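Local coordinates for hypothetical protein Ta0108 (Thermoplasma acidophilum, PDB 1RLK) that probably hydrolyses peptidyl-tRNAs that drop off the ribosome during protein synthesis, as a member of the PTH2 family of peptidyl-tRNA hydrolases, at residues I67-V81 with C96-I110. Sequence-based numbering, arbitrary orientation.
Sequences IKRMADSMGIVNEIV and CIGLGPDEEEKLDKI
I110, I97 and I76 bury the most surface where 67-81 meets 96-110, a contact built on the antiparallel beta hairpin of strands 78-82 and 94-103, with 78-82 outermost in the mixed sheet of this PTH2 protein. Strands 78-81 and 96-100 have axes 4.5 Å apart at 167°; G100 N donates to V77 O, G98 and E79 bond in both directions, and V81 N reaches C96 O. Above the face carrying N78, I80, I97 and L99, helices 67-74 and 104-110 run roughly antiparallel at 142°. I110 is a knob in the hole formed by I67, M70, A71 and M74: its CG1 lies 3.8 Å from M70 CB, while CG2, anti to the backbone N, turns to I67 CG2. I76 meets I110 tip to tip, CD1 to CD1 at 3.6 Å; its CG2 touches L107 CD2, and its CD1 also rests against K106 CD. I97 extends CG1 anti to its backbone N (chi1 -178°), which brings CD1 against both K68 CA and I80 CG1, each at 3.8 Å, and leaves CG2 for I67. The OD1 of buried N78 lies beside the CD1 methyl of I97, and N78 CB packs on L99 CD2. N78 OD1 takes K68 NZ in the carbonyl plane on a lone pair, while ND2 donates to I76 O, exactly in the amide plane, and to D72 OD1, which it meets from above the carboxylate plane, so the strand is tied to helix 67-74 and to the loop after it. Replacing N78 with a leucine would probably leave I76 O without this donor and the K68-D72 salt bridge without its link to the strand. One water bridges the segments, accepting from V77 N and donating to D102 OD2, at 3.0 Å in each case.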
# COMPACT_ATOMS: atom_id res chain seq x y z
N ILE A 67 4.80 -5.59 7.43
CA ILE A 67 4.43 -4.21 7.18
C ILE A 67 3.07 -3.91 7.84
O ILE A 67 2.90 -2.91 8.55
CB ILE A 67 4.39 -3.97 5.64
CG1 ILE A 67 5.82 -3.93 5.08
CG2 ILE A 67 3.69 -2.67 5.27
CD1 ILE A 67 5.90 -4.07 3.58
N LYS A 68 2.12 -4.81 7.59
CA LYS A 68 0.80 -4.73 8.19
C LYS A 68 0.94 -4.58 9.70
O LYS A 68 0.42 -3.65 10.29
CB LYS A 68 0.00 -6.00 7.83
CG LYS A 68 -1.35 -6.18 8.58
CD LYS A 68 -2.36 -5.23 8.05
CE LYS A 68 -3.78 -5.50 8.55
NZ LYS A 68 -4.35 -4.23 9.11
N ARG A 69 1.67 -5.50 10.31
CA ARG A 69 1.89 -5.46 11.77
C ARG A 69 2.37 -4.10 12.24
O ARG A 69 1.84 -3.53 13.20
CB ARG A 69 2.88 -6.54 12.22
CG ARG A 69 3.06 -6.61 13.75
CD ARG A 69 4.18 -7.52 14.23
NE ARG A 69 5.51 -7.08 13.80
CZ ARG A 69 6.15 -6.00 14.27
NH1 ARG A 69 5.62 -5.22 15.20
NH2 ARG A 69 7.36 -5.71 13.80
N MET A 70 3.38 -3.56 11.56
CA MET A 70 3.95 -2.27 11.96
C MET A 70 3.00 -1.12 11.74
O MET A 70 2.88 -0.25 12.58
CB MET A 70 5.26 -2.01 11.21
CG MET A 70 6.30 -3.06 11.45
SD MET A 70 7.92 -2.41 11.13
CE MET A 70 8.67 -3.72 10.49
N ALA A 71 2.31 -1.12 10.60
CA ALA A 71 1.37 -0.07 10.30
C ALA A 71 0.25 -0.00 11.34
O ALA A 71 -0.09 1.06 11.81
CB ALA A 71 0.77 -0.26 8.89
N ASP A 72 -0.34 -1.14 11.67
CA ASP A 72 -1.40 -1.17 12.68
C ASP A 72 -0.87 -0.64 14.02
O ASP A 72 -1.51 0.18 14.66
CB ASP A 72 -2.00 -2.58 12.88
CG ASP A 72 -2.86 -3.03 11.71
OD1 ASP A 72 -3.52 -2.17 11.10
OD2 ASP A 72 -2.94 -4.23 11.34
N SER A 73 0.31 -1.09 14.41
CA SER A 73 0.92 -0.67 15.68
C SER A 73 1.07 0.86 15.76
O SER A 73 0.89 1.46 16.82
CB SER A 73 2.28 -1.34 15.83
OG SER A 73 2.56 -1.65 17.19
N MET A 74 1.37 1.47 14.61
CA MET A 74 1.60 2.91 14.51
C MET A 74 0.35 3.70 14.17
O MET A 74 0.40 4.93 14.10
CB MET A 74 2.65 3.18 13.43
CG MET A 74 4.01 2.67 13.83
SD MET A 74 5.25 3.16 12.66
CE MET A 74 5.97 1.68 12.46
N GLY A 75 -0.76 3.00 13.97
CA GLY A 75 -2.03 3.64 13.68
C GLY A 75 -2.07 4.24 12.30
O GLY A 75 -2.70 5.28 12.08
N ILE A 76 -1.37 3.60 11.37
CA ILE A 76 -1.30 4.08 10.00
C ILE A 76 -2.33 3.33 9.15
O ILE A 76 -2.41 2.09 9.18
CB ILE A 76 0.13 3.89 9.43
CG1 ILE A 76 1.11 4.82 10.17
CG2 ILE A 76 0.16 4.19 7.92
CD1 ILE A 76 2.59 4.50 9.94
N VAL A 77 -3.09 4.10 8.38
CA VAL A 77 -4.03 3.52 7.41
C VAL A 77 -3.30 2.58 6.48
O VAL A 77 -2.25 2.92 5.93
CB VAL A 77 -4.73 4.62 6.58
CG1 VAL A 77 -5.53 4.00 5.41
CG2 VAL A 77 -5.62 5.48 7.47
N ASN A 78 -3.86 1.39 6.30
CA ASN A 78 -3.27 0.40 5.41
C ASN A 78 -4.31 -0.53 4.83
O ASN A 78 -5.35 -0.78 5.46
CB ASN A 78 -2.20 -0.40 6.14
CG ASN A 78 -2.77 -1.27 7.26
OD1 ASN A 78 -3.04 -2.45 7.05
ND2 ASN A 78 -2.95 -0.68 8.45
N GLU A 79 -4.04 -1.06 3.64
CA GLU A 79 -4.95 -1.98 2.99
C GLU A 79 -4.18 -3.06 2.29
O GLU A 79 -3.38 -2.78 1.38
CB GLU A 79 -5.83 -1.25 1.98
CG GLU A 79 -6.83 -2.14 1.27
CD GLU A 79 -8.02 -2.53 2.14
OE1 GLU A 79 -8.20 -2.01 3.29
OE2 GLU A 79 -8.81 -3.36 1.64
N ILE A 80 -4.39 -4.30 2.72
CA ILE A 80 -3.93 -5.46 2.00
C ILE A 80 -4.83 -5.68 0.78
O ILE A 80 -6.06 -5.67 0.90
CB ILE A 80 -3.94 -6.70 2.93
CG1 ILE A 80 -2.72 -6.64 3.84
CG2 ILE A 80 -3.95 -8.00 2.11
CD1 ILE A 80 -2.73 -7.64 4.97
N VAL A 81 -4.21 -5.87 -0.37
CA VAL A 81 -4.93 -5.98 -1.62
C VAL A 81 -4.86 -7.41 -2.10
O VAL A 81 -3.79 -8.02 -2.07
CB VAL A 81 -4.35 -5.00 -2.67
CG1 VAL A 81 -4.85 -5.35 -4.07
CG2 VAL A 81 -4.73 -3.58 -2.29
N CYS A 96 -0.27 -6.97 -2.69
CA CYS A 96 0.41 -5.78 -2.20
C CYS A 96 -0.28 -5.20 -0.99
O CYS A 96 -1.34 -5.67 -0.59
CB CYS A 96 0.50 -4.74 -3.33
SG CYS A 96 -1.10 -4.09 -3.86
N ILE A 97 0.33 -4.19 -0.37
CA ILE A 97 -0.28 -3.48 0.73
C ILE A 97 -0.04 -1.98 0.59
O ILE A 97 1.09 -1.56 0.33
CB ILE A 97 0.22 -4.01 2.10
CG1 ILE A 97 -0.47 -3.28 3.24
CG2 ILE A 97 1.73 -3.88 2.24
CD1 ILE A 97 -0.19 -3.90 4.60
N GLY A 98 -1.09 -1.19 0.71
CA GLY A 98 -0.98 0.26 0.70
C GLY A 98 -0.89 0.82 2.11
O GLY A 98 -1.50 0.28 3.05
N LEU A 99 -0.14 1.91 2.26
CA LEU A 99 0.00 2.62 3.53
C LEU A 99 -0.15 4.12 3.33
O LEU A 99 0.49 4.70 2.45
CB LEU A 99 1.37 2.38 4.17
CG LEU A 99 2.04 1.03 4.13
CD1 LEU A 99 3.47 1.18 4.60
CD2 LEU A 99 1.29 0.04 5.02
N GLY A 100 -0.95 4.75 4.19
CA GLY A 100 -1.05 6.19 4.21
C GLY A 100 -2.25 6.72 3.44
O GLY A 100 -3.20 5.96 3.19
N PRO A 101 -2.20 7.98 3.02
CA PRO A 101 -1.02 8.84 3.16
C PRO A 101 -0.67 9.22 4.60
O PRO A 101 -1.54 9.28 5.47
CB PRO A 101 -1.41 10.10 2.38
CG PRO A 101 -2.92 10.13 2.46
CD PRO A 101 -3.33 8.70 2.40
N ASP A 102 0.62 9.43 4.85
CA ASP A 102 1.10 9.84 6.17
C ASP A 102 2.42 10.62 6.05
O ASP A 102 2.80 11.02 4.96
CB ASP A 102 1.26 8.62 7.08
CG ASP A 102 0.83 8.90 8.51
OD1 ASP A 102 1.34 9.89 9.10
OD2 ASP A 102 -0.02 8.23 9.13
N GLU A 103 3.10 10.84 7.17
CA GLU A 103 4.40 11.51 7.17
C GLU A 103 5.42 10.54 6.64
O GLU A 103 5.51 9.42 7.13
CB GLU A 103 4.82 11.93 8.59
CG GLU A 103 3.82 12.79 9.32
CD GLU A 103 4.29 13.23 10.69
OE1 GLU A 103 5.14 12.54 11.30
OE2 GLU A 103 3.78 14.27 11.17
N GLU A 104 6.19 10.99 5.65
CA GLU A 104 7.25 10.17 5.06
C GLU A 104 8.22 9.56 6.09
O GLU A 104 8.63 8.41 5.96
CB GLU A 104 8.05 11.01 4.04
CG GLU A 104 9.19 10.25 3.38
CD GLU A 104 9.63 10.89 2.06
OE1 GLU A 104 9.62 12.13 1.95
OE2 GLU A 104 9.98 10.15 1.12
N GLU A 105 8.60 10.33 7.10
CA GLU A 105 9.53 9.83 8.12
C GLU A 105 8.92 8.64 8.86
O GLU A 105 9.63 7.66 9.16
CB GLU A 105 9.90 10.96 9.10
CG GLU A 105 10.50 10.52 10.44
CD GLU A 105 12.00 10.81 10.58
OE1 GLU A 105 12.47 11.87 10.13
OE2 GLU A 105 12.70 9.96 11.16
N LYS A 106 7.63 8.73 9.16
CA LYS A 106 6.89 7.66 9.83
C LYS A 106 6.84 6.43 8.92
O LYS A 106 7.19 5.33 9.34
CB LYS A 106 5.48 8.12 10.20
CG LYS A 106 4.91 7.49 11.45
CD LYS A 106 3.45 7.92 11.70
CE LYS A 106 3.35 9.32 12.29
NZ LYS A 106 1.97 9.91 12.14
N LEU A 107 6.44 6.64 7.67
CA LEU A 107 6.30 5.56 6.71
C LEU A 107 7.64 4.87 6.44
O LEU A 107 7.69 3.67 6.30
CB LEU A 107 5.67 6.06 5.40
CG LEU A 107 4.22 6.52 5.54
CD1 LEU A 107 3.73 7.25 4.31
CD2 LEU A 107 3.31 5.32 5.82
N ASP A 108 8.73 5.64 6.42
CA ASP A 108 10.05 5.06 6.17
C ASP A 108 10.50 4.13 7.30
O ASP A 108 11.26 3.21 7.07
CB ASP A 108 11.09 6.17 5.96
CG ASP A 108 10.90 6.91 4.62
OD1 ASP A 108 10.38 6.32 3.65
OD2 ASP A 108 11.26 8.09 4.47
N LYS A 109 10.02 4.37 8.50
CA LYS A 109 10.27 3.44 9.63
C LYS A 109 9.78 2.03 9.35
O LYS A 109 10.27 1.08 9.95
CB LYS A 109 9.61 3.95 10.92
CG LYS A 109 10.12 5.27 11.40
CD LYS A 109 9.52 5.66 12.73
CE LYS A 109 10.11 6.98 13.20
NZ LYS A 109 9.26 7.69 14.19
N ILE A 110 8.80 1.89 8.45
CA ILE A 110 8.20 0.59 8.11
C ILE A 110 8.74 0.01 6.81
O ILE A 110 9.09 -1.17 6.76
CB ILE A 110 6.66 0.76 8.00
CG1 ILE A 110 6.08 1.18 9.33
CG2 ILE A 110 5.98 -0.55 7.55
CD1 ILE A 110 4.61 1.55 9.27
O HOH W 1 -2.53 7.01 8.09